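Local coordinates for BlEst2 (Bacillus licheniformis, PDB 6WPX), which probably hydrolyses ester bonds as a lipase or esterase, captured here in its propeptide form, with a C-terminal domain that has autoinhibitory effects, at residues A[158-163]-A[410-415]; A[203-208]-A[265-270]; A[229-234]-A[252-257]; A[449-454]-A[467-472]. All blocks are in the same frame, centred on the assembly; numbering follows the deposited sequence.

Contact 1. Residues A[158-163]-A[410-415]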
loop_
_atom_site.group_PDB
_atom_site.type_symbol
_atom_site.label_atom_id
_atom_site.label_comp_id
_atom_site.label_asym_id
_atom_site.label_seq_id
_atom_site.Cartn_x
_atom_site.Cartn_y
_atom_site.Cartn_z
ATOM N N TYR A 158 -3.137 9.837 -1.406
ATOM C CA TYR A 158 -4.255 10.693 -1.035
ATOM C C TYR A 158 -3.855 11.875 -0.141
ATOM O O TYR A 158 -4.712 12.649 0.276
ATOM C CB TYR A 158 -5.360 9.846 -0.388
ATOM C CG TYR A 158 -6.208 9.197 -1.446
ATOM C CD1 TYR A 158 -5.777 8.043 -2.102
ATOM C CD2 TYR A 158 -7.396 9.792 -1.879
ATOM C CE1 TYR A 158 -6.518 7.481 -3.139
ATOM C CE2 TYR A 158 -8.138 9.243 -2.928
ATOM C CZ TYR A 158 -7.695 8.084 -3.547
ATOM O OH TYR A 158 -8.426 7.527 -4.556
ATOM N N SER A 159 -2.564 12.044 0.111
ATOM C CA SER A 159 -2.078 13.118 0.990
ATOM C C SER A 159 -1.869 14.429 0.256
ATOM O O SER A 159 -1.841 14.453 -0.974
ATOM C CB SER A 159 -0.824 12.680 1.742
ATOM O OG SER A 159 0.301 12.671 0.877
ATOM N N ASN A 160 -1.795 15.536 1.010
ATOM C CA ASN A 160 -1.638 16.870 0.439
ATOM C C ASN A 160 -0.475 17.004 -0.524
ATOM O O ASN A 160 -0.687 17.493 -1.618
ATOM C CB ASN A 160 -1.546 17.935 1.555
ATOM C CG ASN A 160 -2.882 18.168 2.201
ATOM O OD1 ASN A 160 -3.397 17.305 2.905
ATOM N ND2 ASN A 160 -3.486 19.313 1.944
ATOM N N TRP A 161 0.736 16.597 -0.132
ATOM C CA TRP A 161 1.894 16.770 -1.030
ATOM C C TRP A 161 1.781 15.992 -2.328
ATOM O O TRP A 161 2.328 16.432 -3.325
ATOM C CB TRP A 161 3.232 16.468 -0.340
ATOM C CG TRP A 161 3.614 17.417 0.764
ATOM C CD1 TRP A 161 3.897 17.094 2.063
ATOM C CD2 TRP A 161 3.844 18.834 0.642
ATOM N NE1 TRP A 161 4.237 18.228 2.769
ATOM C CE2 TRP A 161 4.205 19.310 1.922
ATOM C CE3 TRP A 161 3.719 19.757 -0.413
ATOM C CZ2 TRP A 161 4.478 20.655 2.167
ATOM C CZ3 TRP A 161 3.980 21.091 -0.163
ATOM C CH2 TRP A 161 4.355 21.528 1.112
ATOM N N ALA A 162 1.060 14.845 -2.324
ATOM C CA ALA A 162 0.877 13.962 -3.487
ATOM C C ALA A 162 -0.239 14.407 -4.429
ATOM O O ALA A 162 -0.438 13.763 -5.449
ATOM C CB ALA A 162 0.592 12.542 -3.007
ATOM N N GLY A 163 -0.951 15.484 -4.078
ATOM C CA GLY A 163 -2.092 16.019 -4.818
ATOM C C GLY A 163 -1.872 16.223 -6.301
ATOM O O GLY A 163 -2.648 15.723 -7.131
ATOM N N SER A 410 3.541 22.145 11.139
ATOM C CA SER A 410 2.573 22.808 10.256
ATOM C C SER A 410 1.668 21.713 9.680
ATOM O O SER A 410 2.151 20.637 9.310
ATOM C CB SER A 410 3.276 23.617 9.170
ATOM O OG SER A 410 4.041 22.773 8.330
ATOM N N VAL A 411 0.362 21.930 9.707
ATOM C CA VAL A 411 -0.623 20.950 9.267
ATOM C C VAL A 411 -1.270 21.293 7.918
ATOM O O VAL A 411 -1.723 22.419 7.725
ATOM C CB VAL A 411 -1.681 20.745 10.383
ATOM C CG1 VAL A 411 -2.806 19.814 9.931
ATOM C CG2 VAL A 411 -1.026 20.211 11.650
ATOM N N ARG A 412 -1.306 20.313 7.001
ATOM C CA ARG A 412 -1.978 20.351 5.697
ATOM C C ARG A 412 -2.915 19.154 5.724
ATOM O O ARG A 412 -2.511 18.082 6.169
ATOM C CB ARG A 412 -0.990 20.225 4.532
ATOM C CG ARG A 412 -0.314 21.539 4.192
ATOM C CD ARG A 412 0.923 21.351 3.322
ATOM N NE ARG A 412 1.728 22.567 3.363
ATOM C CZ ARG A 412 1.656 23.542 2.468
ATOM N NH1 ARG A 412 2.368 24.650 2.629
ATOM N NH2 ARG A 412 0.869 23.421 1.406
ATOM N N SER A 413 -4.183 19.351 5.362
ATOM C CA SER A 413 -5.125 18.248 5.405
ATOM C C SER A 413 -6.122 18.263 4.247
ATOM O O SER A 413 -6.335 19.300 3.608
ATOM C CB SER A 413 -5.855 18.214 6.747
ATOM O OG SER A 413 -6.588 19.414 6.903
ATOM N N ILE A 414 -6.678 17.081 3.943
ATOM C CA ILE A 414 -7.739 16.896 2.950
ATOM C C ILE A 414 -8.783 15.997 3.588
ATOM O O ILE A 414 -8.438 14.960 4.160
ATOM C CB ILE A 414 -7.308 16.307 1.563
ATOM C CG1 ILE A 414 -6.153 17.080 0.920
ATOM C CG2 ILE A 414 -8.502 16.262 0.597
ATOM C CD1 ILE A 414 -5.363 16.270 -0.202
ATOM N N ARG A 415 -10.054 16.399 3.481
ATOM C CA ARG A 415 -11.179 15.594 3.906
ATOM C C ARG A 415 -11.964 15.245 2.640
ATOM O O ARG A 415 -12.331 16.126 1.863
ATOM C CB ARG A 415 -12.057 16.305 4.951
ATOM C CG ARG A 415 -13.147 15.381 5.502
ATOM C CD ARG A 415 -14.092 16.084 6.450
ATOM N NE ARG A 415 -14.636 17.323 5.893
ATOM C CZ ARG A 415 -15.760 17.393 5.190
ATOM N NH1 ARG A 415 -16.479 16.302 4.967
ATOM N NH2 ARG A 415 -16.176 18.557 4.708
#

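Contact 2. Residues A[203-208]-A[265-270]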
loop_
_atom_site.group_PDB
_atom_site.type_symbol
_atom_site.label_atom_id
_atom_site.label_comp_id
_atom_site.label_asym_id
_atom_site.label_seq_id
_atom_site.Cartn_x
_atom_site.Cartn_y
_atom_site.Cartn_z
ATOM N N PHE A 203 -6.579 -17.904 4.970
ATOM C CA PHE A 203 -5.130 -18.099 4.953
ATOM C C PHE A 203 -4.527 -16.877 4.320
ATOM O O PHE A 203 -5.039 -16.385 3.310
ATOM C CB PHE A 203 -4.732 -19.314 4.113
ATOM C CG PHE A 203 -5.150 -20.641 4.676
ATOM C CD1 PHE A 203 -6.431 -21.128 4.466
ATOM C CD2 PHE A 203 -4.253 -21.419 5.405
ATOM C CE1 PHE A 203 -6.812 -22.374 4.980
ATOM C CE2 PHE A 203 -4.631 -22.663 5.905
ATOM C CZ PHE A 203 -5.908 -23.131 5.693
ATOM N N THR A 204 -3.423 -16.409 4.867
ATOM C CA THR A 204 -2.749 -15.257 4.261
ATOM C C THR A 204 -1.322 -15.594 3.980
ATOM O O THR A 204 -0.671 -16.280 4.769
ATOM C CB THR A 204 -2.843 -13.972 5.113
ATOM O OG1 THR A 204 -2.015 -14.111 6.257
ATOM C CG2 THR A 204 -4.288 -13.594 5.510
ATOM N N LEU A 205 -0.849 -15.135 2.842
ATOM C CA LEU A 205 0.548 -15.218 2.439
ATOM C C LEU A 205 1.006 -13.776 2.303
ATOM O O LEU A 205 0.222 -12.902 1.910
ATOM C CB LEU A 205 0.748 -15.947 1.100
ATOM C CG LEU A 205 1.045 -17.454 1.196
ATOM C CD1 LEU A 205 -0.184 -18.208 1.693
ATOM C CD2 LEU A 205 1.460 -18.012 -0.183
ATOM N N ALA A 206 2.256 -13.529 2.652
ATOM C CA ALA A 206 2.848 -12.198 2.512
ATOM C C ALA A 206 4.301 -12.360 2.136
ATOM O O ALA A 206 4.928 -13.358 2.500
ATOM C CB ALA A 206 2.715 -11.411 3.813
ATOM N N GLY A 207 4.820 -11.390 1.400
ATOM C CA GLY A 207 6.223 -11.383 1.003
ATOM C C GLY A 207 7.038 -10.390 1.819
ATOM O O GLY A 207 6.479 -9.439 2.385
ATOM N N ASN A 208 8.357 -10.605 1.896
ATOM C CA ASN A 208 9.254 -9.686 2.627
ATOM C C ASN A 208 10.366 -9.173 1.716
ATOM O O ASN A 208 11.311 -8.569 2.199
ATOM C CB ASN A 208 9.865 -10.367 3.853
ATOM C CG ASN A 208 10.688 -11.580 3.517
ATOM O OD1 ASN A 208 11.131 -11.772 2.393
ATOM N ND2 ASN A 208 10.815 -12.480 4.448
ATOM N N PRO A 265 3.070 -24.181 -5.418
ATOM C CA PRO A 265 3.458 -25.307 -4.543
ATOM C C PRO A 265 3.403 -24.942 -3.051
ATOM O O PRO A 265 3.146 -25.819 -2.213
ATOM C CB PRO A 265 4.904 -25.608 -4.980
ATOM C CG PRO A 265 5.077 -24.986 -6.282
ATOM C CD PRO A 265 4.203 -23.793 -6.301
ATOM N N VAL A 266 3.595 -23.625 -2.727
ATOM C CA VAL A 266 3.590 -23.115 -1.359
ATOM C C VAL A 266 2.167 -23.093 -0.794
ATOM O O VAL A 266 1.959 -23.579 0.306
ATOM C CB VAL A 266 4.307 -21.739 -1.206
ATOM C CG1 VAL A 266 4.256 -21.266 0.263
ATOM C CG2 VAL A 266 5.758 -21.820 -1.705
ATOM N N PHE A 267 1.190 -22.560 -1.531
ATOM C CA PHE A 267 -0.170 -22.570 -0.990
ATOM C C PHE A 267 -0.919 -23.862 -1.312
ATOM O O PHE A 267 -1.998 -24.044 -0.785
ATOM C CB PHE A 267 -0.972 -21.307 -1.381
ATOM C CG PHE A 267 -1.232 -21.066 -2.849
ATOM C CD1 PHE A 267 -2.166 -21.838 -3.544
ATOM C CD2 PHE A 267 -0.620 -20.001 -3.519
ATOM C CE1 PHE A 267 -2.420 -21.601 -4.896
ATOM C CE2 PHE A 267 -0.883 -19.766 -4.872
ATOM C CZ PHE A 267 -1.785 -20.559 -5.547
ATOM N N MET A 268 -0.364 -24.770 -2.133
ATOM C CA MET A 268 -1.032 -26.052 -2.454
ATOM C C MET A 268 -1.465 -26.830 -1.181
ATOM O O MET A 268 -2.639 -27.209 -1.124
ATOM C CB MET A 268 -0.252 -26.921 -3.414
ATOM C CG MET A 268 -1.036 -28.188 -3.841
ATOM S SD MET A 268 -0.141 -29.235 -4.981
ATOM C CE MET A 268 1.229 -29.800 -3.935
ATOM N N PRO A 269 -0.629 -26.988 -0.128
ATOM C CA PRO A 269 -1.137 -27.638 1.104
ATOM C C PRO A 269 -2.265 -26.821 1.755
ATOM O O PRO A 269 -3.147 -27.397 2.371
ATOM C CB PRO A 269 0.087 -27.681 2.040
ATOM C CG PRO A 269 1.047 -26.772 1.470
ATOM C CD PRO A 269 0.803 -26.641 0.007
ATOM N N LEU A 270 -2.243 -25.499 1.598
ATOM C CA LEU A 270 -3.255 -24.588 2.168
ATOM C C LEU A 270 -4.597 -24.723 1.459
ATOM O O LEU A 270 -5.612 -24.274 1.978
ATOM C CB LEU A 270 -2.784 -23.104 2.152
ATOM C CG LEU A 270 -1.413 -22.805 2.760
ATOM C CD1 LEU A 270 -1.209 -21.314 2.903
ATOM C CD2 LEU A 270 -1.205 -23.485 4.109
#

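Contact 3. Residues A[229-234]-A[252-257]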
loop_
_atom_site.group_PDB
_atom_site.type_symbol
_atom_site.label_atom_id
_atom_site.label_comp_id
_atom_site.label_asym_id
_atom_site.label_seq_id
_atom_site.Cartn_x
_atom_site.Cartn_y
_atom_site.Cartn_z
ATOM N N GLU A 229 8.710 -4.879 7.576
ATOM C CA GLU A 229 8.889 -5.859 6.498
ATOM C C GLU A 229 7.744 -5.741 5.494
ATOM O O GLU A 229 6.593 -5.548 5.880
ATOM C CB GLU A 229 8.958 -7.302 7.068
ATOM C CG GLU A 229 10.171 -7.577 7.950
ATOM C CD GLU A 229 11.550 -7.156 7.470
ATOM O OE1 GLU A 229 12.039 -6.127 7.988
ATOM O OE2 GLU A 229 12.148 -7.842 6.607
ATOM N N ASN A 230 8.061 -5.784 4.208
ATOM C CA ASN A 230 7.056 -5.556 3.205
ATOM C C ASN A 230 7.494 -6.167 1.890
ATOM O O ASN A 230 8.649 -6.561 1.756
ATOM C CB ASN A 230 6.821 -4.007 3.080
ATOM C CG ASN A 230 7.975 -3.294 2.445
ATOM O OD1 ASN A 230 8.044 -3.197 1.225
ATOM N ND2 ASN A 230 8.931 -2.832 3.244
ATOM N N ASP A 231 6.590 -6.228 0.919
ATOM C CA ASP A 231 6.910 -6.832 -0.376
ATOM C C ASP A 231 7.050 -5.748 -1.483
ATOM O O ASP A 231 6.949 -6.072 -2.664
ATOM C CB ASP A 231 5.835 -7.870 -0.763
ATOM C CG ASP A 231 4.460 -7.280 -1.074
ATOM O OD1 ASP A 231 4.317 -6.032 -1.054
ATOM O OD2 ASP A 231 3.550 -8.049 -1.384
ATOM N N GLY A 232 7.236 -4.483 -1.078
ATOM C CA GLY A 232 7.333 -3.371 -2.019
ATOM C C GLY A 232 6.005 -2.657 -2.204
ATOM O O GLY A 232 5.978 -1.516 -2.671
ATOM N N ALA A 233 4.886 -3.297 -1.802
ATOM C CA ALA A 233 3.572 -2.660 -1.943
ATOM C C ALA A 233 2.737 -2.790 -0.696
ATOM O O ALA A 233 1.856 -1.980 -0.476
ATOM C CB ALA A 233 2.826 -3.261 -3.130
ATOM N N VAL A 234 2.944 -3.865 0.080
ATOM C CA VAL A 234 2.120 -4.129 1.258
ATOM C C VAL A 234 3.042 -4.565 2.374
ATOM O O VAL A 234 3.942 -5.371 2.122
ATOM C CB VAL A 234 1.025 -5.221 0.973
ATOM C CG1 VAL A 234 0.126 -5.428 2.187
ATOM C CG2 VAL A 234 0.182 -4.884 -0.264
ATOM N N TRP A 252 9.152 -13.276 -1.329
ATOM C CA TRP A 252 8.479 -12.810 -2.524
ATOM C C TRP A 252 8.305 -11.316 -2.447
ATOM O O TRP A 252 8.184 -10.759 -1.364
ATOM C CB TRP A 252 7.079 -13.469 -2.674
ATOM C CG TRP A 252 7.067 -14.948 -2.407
ATOM C CD1 TRP A 252 7.780 -15.908 -3.065
ATOM C CD2 TRP A 252 6.361 -15.620 -1.355
ATOM N NE1 TRP A 252 7.560 -17.147 -2.488
ATOM C CE2 TRP A 252 6.701 -16.994 -1.428
ATOM C CE3 TRP A 252 5.467 -15.197 -0.352
ATOM C CZ2 TRP A 252 6.166 -17.943 -0.544
ATOM C CZ3 TRP A 252 4.922 -16.139 0.501
ATOM C CH2 TRP A 252 5.292 -17.486 0.421
ATOM N N ASP A 253 8.284 -10.673 -3.611
ATOM C CA ASP A 253 7.960 -9.272 -3.676
ATOM C C ASP A 253 6.526 -9.266 -4.181
ATOM O O ASP A 253 5.972 -10.341 -4.488
ATOM C CB ASP A 253 8.945 -8.456 -4.549
ATOM C CG ASP A 253 9.071 -8.878 -6.004
ATOM O OD1 ASP A 253 8.041 -9.078 -6.650
ATOM O OD2 ASP A 253 10.201 -8.903 -6.513
ATOM N N HIS A 254 5.919 -8.084 -4.283
ATOM C CA HIS A 254 4.525 -7.989 -4.713
ATOM C C HIS A 254 4.257 -8.559 -6.108
ATOM O O HIS A 254 3.147 -8.987 -6.347
ATOM C CB HIS A 254 4.021 -6.543 -4.614
ATOM C CG HIS A 254 2.548 -6.467 -4.422
ATOM N ND1 HIS A 254 1.924 -7.025 -3.287
ATOM C CD2 HIS A 254 1.612 -5.894 -5.201
ATOM C CE1 HIS A 254 0.640 -6.775 -3.443
ATOM N NE2 HIS A 254 0.407 -6.123 -4.591
ATOM N N PHE A 255 5.254 -8.576 -7.006
ATOM C CA PHE A 255 5.047 -9.152 -8.339
ATOM C C PHE A 255 5.299 -10.657 -8.341
ATOM O O PHE A 255 4.538 -11.387 -8.945
ATOM C CB PHE A 255 5.934 -8.473 -9.409
ATOM C CG PHE A 255 5.763 -6.978 -9.561
ATOM C CD1 PHE A 255 4.526 -6.377 -9.361
ATOM C CD2 PHE A 255 6.820 -6.183 -9.970
ATOM C CE1 PHE A 255 4.365 -4.998 -9.516
ATOM C CE2 PHE A 255 6.651 -4.806 -10.148
ATOM C CZ PHE A 255 5.428 -4.227 -9.912
ATOM N N SER A 256 6.358 -11.119 -7.673
ATOM C CA SER A 256 6.706 -12.534 -7.692
ATOM C C SER A 256 5.728 -13.460 -6.907
ATOM O O SER A 256 5.690 -14.666 -7.160
ATOM C CB SER A 256 8.145 -12.738 -7.226
ATOM O OG SER A 256 8.236 -12.633 -5.818
ATOM N N ILE A 257 4.981 -12.902 -5.951
ATOM C CA ILE A 257 4.060 -13.662 -5.090
ATOM C C ILE A 257 2.913 -14.338 -5.881
ATOM O O ILE A 257 2.292 -15.264 -5.372
ATOM C CB ILE A 257 3.534 -12.793 -3.911
ATOM C CG1 ILE A 257 3.061 -13.684 -2.728
ATOM C CG2 ILE A 257 2.443 -11.786 -4.374
ATOM C CD1 ILE A 257 2.685 -12.893 -1.445
#

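Contact 4. Residues A[449-454]-A[467-472]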
loop_
_atom_site.group_PDB
_atom_site.type_symbol
_atom_site.label_atom_id
_atom_site.label_comp_id
_atom_site.label_asym_id
_atom_site.label_seq_id
_atom_site.Cartn_x
_atom_site.Cartn_y
_atom_site.Cartn_z
ATOM N N VAL A 449 -4.007 13.648 6.798
ATOM C CA VAL A 449 -3.363 14.728 7.509
ATOM C C VAL A 449 -1.877 14.634 7.337
ATOM O O VAL A 449 -1.290 13.597 7.594
ATOM C CB VAL A 449 -3.792 14.814 9.000
ATOM C CG1 VAL A 449 -3.265 16.094 9.639
ATOM C CG2 VAL A 449 -5.314 14.744 9.137
ATOM N N THR A 450 -1.278 15.724 6.860
ATOM C CA THR A 450 0.161 15.852 6.686
ATOM C C THR A 450 0.674 16.802 7.750
ATOM O O THR A 450 0.289 17.966 7.765
ATOM C CB THR A 450 0.513 16.328 5.276
ATOM O OG1 THR A 450 0.116 15.333 4.340
ATOM C CG2 THR A 450 1.997 16.545 5.108
ATOM N N ILE A 451 1.565 16.321 8.618
ATOM C CA ILE A 451 2.160 17.126 9.682
ATOM C C ILE A 451 3.634 17.275 9.375
ATOM O O ILE A 451 4.375 16.290 9.408
ATOM C CB ILE A 451 1.909 16.531 11.107
ATOM C CG1 ILE A 451 0.395 16.346 11.398
ATOM C CG2 ILE A 451 2.581 17.399 12.202
ATOM C CD1 ILE A 451 -0.019 14.902 11.367
ATOM N N ASP A 452 4.053 18.497 9.043
ATOM C CA ASP A 452 5.464 18.765 8.769
ATOM C C ASP A 452 6.153 19.256 10.025
ATOM O O ASP A 452 5.804 20.317 10.556
ATOM C CB ASP A 452 5.648 19.756 7.600
ATOM C CG ASP A 452 5.774 18.981 6.296
ATOM O OD1 ASP A 452 6.872 18.409 6.045
ATOM O OD2 ASP A 452 4.762 18.886 5.557
ATOM N N LEU A 453 7.106 18.457 10.505
ATOM C CA LEU A 453 7.905 18.720 11.688
ATOM C C LEU A 453 9.260 19.258 11.327
ATOM O O LEU A 453 9.916 18.749 10.423
ATOM C CB LEU A 453 8.098 17.435 12.510
ATOM C CG LEU A 453 6.870 16.755 13.105
ATOM C CD1 LEU A 453 7.290 15.546 13.902
ATOM C CD2 LEU A 453 6.112 17.690 14.055
ATOM N N SER A 454 9.708 20.258 12.093
ATOM C CA SER A 454 11.017 20.884 11.982
ATOM C C SER A 454 11.505 21.225 13.396
ATOM O O SER A 454 10.708 21.320 14.326
ATOM C CB SER A 454 10.940 22.159 11.145
ATOM O OG SER A 454 10.035 23.083 11.725
ATOM N N ILE A 467 4.895 13.625 8.659
ATOM C CA ILE A 467 4.063 12.524 9.134
ATOM C C ILE A 467 2.754 12.593 8.399
ATOM O O ILE A 467 2.151 13.656 8.324
ATOM C CB ILE A 467 3.864 12.594 10.678
ATOM C CG1 ILE A 467 5.251 12.544 11.390
ATOM C CG2 ILE A 467 2.898 11.472 11.193
ATOM C CD1 ILE A 467 5.226 12.749 12.866
ATOM N N ILE A 468 2.315 11.456 7.848
ATOM C CA ILE A 468 1.029 11.335 7.172
ATOM C C ILE A 468 0.114 10.428 7.997
ATOM O O ILE A 468 0.474 9.293 8.304
ATOM C CB ILE A 468 1.178 10.840 5.709
ATOM C CG1 ILE A 468 1.872 11.923 4.858
ATOM C CG2 ILE A 468 -0.208 10.423 5.113
ATOM C CD1 ILE A 468 2.283 11.462 3.554
ATOM N N ARG A 469 -1.067 10.938 8.344
ATOM C CA ARG A 469 -2.087 10.193 9.079
ATOM C C ARG A 469 -3.311 10.032 8.187
ATOM O O ARG A 469 -3.724 10.974 7.500
ATOM C CB ARG A 469 -2.469 10.914 10.372
ATOM C CG ARG A 469 -1.322 11.034 11.376
ATOM C CD ARG A 469 -1.740 11.851 12.578
ATOM N NE ARG A 469 -2.736 11.158 13.398
ATOM C CZ ARG A 469 -3.392 11.715 14.410
ATOM N NH1 ARG A 469 -3.178 12.984 14.732
ATOM N NH2 ARG A 469 -4.274 11.009 15.105
ATOM N N SER A 470 -3.880 8.833 8.212
ATOM C CA SER A 470 -5.063 8.418 7.478
ATOM C C SER A 470 -6.144 8.091 8.483
ATOM O O SER A 470 -5.985 7.173 9.274
ATOM C CB SER A 470 -4.751 7.187 6.632
ATOM O OG SER A 470 -5.885 6.785 5.883
ATOM N N ILE A 471 -7.230 8.848 8.470
ATOM C CA ILE A 471 -8.314 8.690 9.449
ATOM C C ILE A 471 -9.663 8.638 8.787
ATOM O O ILE A 471 -10.022 9.547 8.050
ATOM C CB ILE A 471 -8.272 9.813 10.548
ATOM C CG1 ILE A 471 -6.874 9.913 11.213
ATOM C CG2 ILE A 471 -9.385 9.617 11.618
ATOM C CD1 ILE A 471 -6.579 11.163 11.981
ATOM N N TYR A 472 -10.446 7.598 9.095
ATOM C CA TYR A 472 -11.809 7.547 8.585
ATOM C C TYR A 472 -12.716 7.912 9.743
ATOM O O TYR A 472 -12.513 7.427 10.852
ATOM C CB TYR A 472 -12.175 6.169 8.018
ATOM C CG TYR A 472 -13.609 6.092 7.540
ATOM C CD1 TYR A 472 -14.011 6.738 6.375
ATOM C CD2 TYR A 472 -14.579 5.419 8.282
ATOM C CE1 TYR A 472 -15.338 6.701 5.949
ATOM C CE2 TYR A 472 -15.902 5.350 7.849
ATOM C CZ TYR A 472 -16.276 5.988 6.679
ATOM O OH TYR A 472 -17.584 5.946 6.266
#

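Contact 1. Residues A[158-163]-A[410-415]
Asn160 and Trp161 meet Arg412, Ser413 and Ile414 in a loop-on-strand contact between two parts of the fold. The loop joins helix 152-157 to helix 163-169 on the alpha/beta-hydrolase side, and strand 407-417 belongs to an antiparallel sheet near the C-terminus. A type I beta turn from Asn160 to Gly163 presents the first two side chains to the strand. The Asn160 amide settles over the strand backbone: OD1 lies 3.2 Å from Ser413 CA, while ND2 donates a weak but fairly straight hydrogen bond to Ser413 O (3.3 Å, 161°). Ile414 packs against the same amide, its CG1 3.4 Å from Asn160 OD1, and its CD1 reaches Tyr158 O at 3.7 Å.

Trp161 makes the flat half of the contact. The Arg412 chain, extended from CG to NE, runs along one face of the indole until the guanidinium lies almost against it, the two planes only 25° apart and CH2 of Trp161 over the middle of the group. Arg412 CD sits 4.2 Å from the centroid of the six-membered Trp161 ring, a CH-pi contact over the face. Asp452 accepts from Trp161 NE1 and so fixes how the indole is turned. Replacing Arg412 by an alanine would probably cost this indole face its CD and guanidinium cover, although CB would still meet the Asn160 amide. Between these two segments a single weak hydrogen bond is supplemented by packing and the guanidinium-indole overlap, while Asp452 and Tyr416 add hydrogen bonds from the same sheet.

Contact 2. Residues A[203-208]-A[265-270]
The Phe203 ring receives Leu270 over one face, with Leu270 CB over the ring and the Leu270 carbonyl oxygen nearer its rim; the Phe267 ring is met near its plane, at the edge, by Leu205 CD2. Both encounters belong to the alpha/beta-hydrolase layering, in which strand 201-205 of the central mixed sheet is packed by helix 260-267 and the residues following it. Leu270 CB stands 4.3 Å from the centroid of the Phe203 ring and 23° off its normal, a CH-pi contact. Leu270 O lies 3.7 Å from CE1 of Phe203, and Arg140, on the neighbouring strand 138-144, donates to that same oxygen, while Lys201 makes a cation-pi contact with Phe203. Two residues on, Leu205 points to the same side of the sheet. Its chi1 of -94°, off the staggered positions, together with chi2 turns the two methyls to different partners: CD2 comes within 4.3 Å of both Val266 CG1 and Phe267 CB, so Val266 and Phe267 meet the strand through carbon alone. The other methyl is pressed harder, Leu205 CD1 lying only 3.5 Å from Leu270 CD1, tighter than usual van der Waals contact.

Contact 3. Residues A[229-234]-A[252-257]
Asp231 and His254 form a His-carboxylate pair, buried where the hydrolase fold faces the C-terminal strands, Ala233 touching Asp347. Two loops, one on each side of strand 245-246 in the chain, come together here beside Ser119 and Tyr118. The side-chain bond is short and nearly straight: His254 ND1 donates to Asp231 OD2 over 2.7 Å at 162°. The oxygen lies in the plane of the imidazole, yet the nitrogen meets it on the syn side and out of the carboxylate plane, the two planes being turned 67° apart. A backbone bond doubles the link, His254 N giving its hydrogen to Asp231 O at 2.8 Å.

The second carboxylate oxygen is held within its own loop. Asp231 CG stands between its backbone N and carbonyl carbon (chi1 68°), which folds OD1 back to accept from Ala233 N at 2.9 Å and Val234 N at 2.8 Å, an Asx turn and an Asx motif sharing one oxygen. Ala233 CB then lies over a face of the imidazole, 3.6 Å from its centroid, Val234 CG2 touches CE1 of His254, and the Tyr118 ring stacks on the histidine. With an alanine here instead of Asp231, His254 ND1 would lose its acceptor, the two loop amides their shared one, and the imidazole would probably be less fixed in its rotation. A histidine on the loop after the last strand, bonded to an aspartate of an earlier loop and touching a serine, is consistent with the triad of alpha/beta hydrolases.

Contact 4. Residues A[449-454]-A[467-472]
Ile451 carries its CG1 beside the backbone N (chi1 -57°) and then turns CD1 to an unusual chi2 of 107°, while Arg469 sets CG beside its own N (chi1 -64°) and continues extended to CD; these torsions put Ile451 CD1 against Arg469 CD, 3.7 Å away. The two are diagonal neighbours on an antiparallel hairpin of strands 445-456 and 462-473. Leu453 and Ile467 make the other diagonal on this face, their CD1 atoms 3.6 Å apart, and helix 389-397 covers them through Val397. Under these side chains the backbones pair regularly. Val449 and Arg469 form one hydrogen-bonded pair, with both N to O distances 2.8 Å. Ile451 and Ile467 form the next, Ile451 N reaching Ile467 O over 2.7 Å and Ile467 N reaching Ile451 O over 2.8 Å. Between them Thr450 and Ile468 are a non-hydrogen-bonded pair with side chains side by side on the opposite face, the one turned to the loop of Ser159 and Trp161. Between the strands, Ile468 CA lies 3.3 Å from Val449 O in a CA-H...O contact.

A bend at chi3 swings NE and the guanidinium of Arg469 aside, where NH2 forms a salt bridge with Glu481 and Ile471 CD1 lies over one face. Its aliphatic shaft thus extends the apolar surface of Ile451 while its charge is met near the end of the chain, so one residue serves both the greasy face of the sheet and its polar margin.

How the contacts relate
The four contacts fall into two groups. Contacts 2 and 3 lie in the hydrolase domain, their centres 13 Å apart, and they touch: Trp252 of contact 3 packs on Leu205 and Ala206 of contact 2, and contact 3 is nested along the chain inside the loop closed by contact 2. Contacts 1 and 4, centres 8 Å apart, share the C-terminal antiparallel sheet, where strands 407-417 and 445-456 are neighbours. The loop closed by contact 1 encloses both contacts 2 and 3, and contact 4 follows afterwards. By packing loop 158-163 on strand 407-417, contact 1 ties the hydrolase domain to this sheet, about 13 Å at nearest atoms from contact 3, consistent with a C-terminal domain docked beside the catalytic fold.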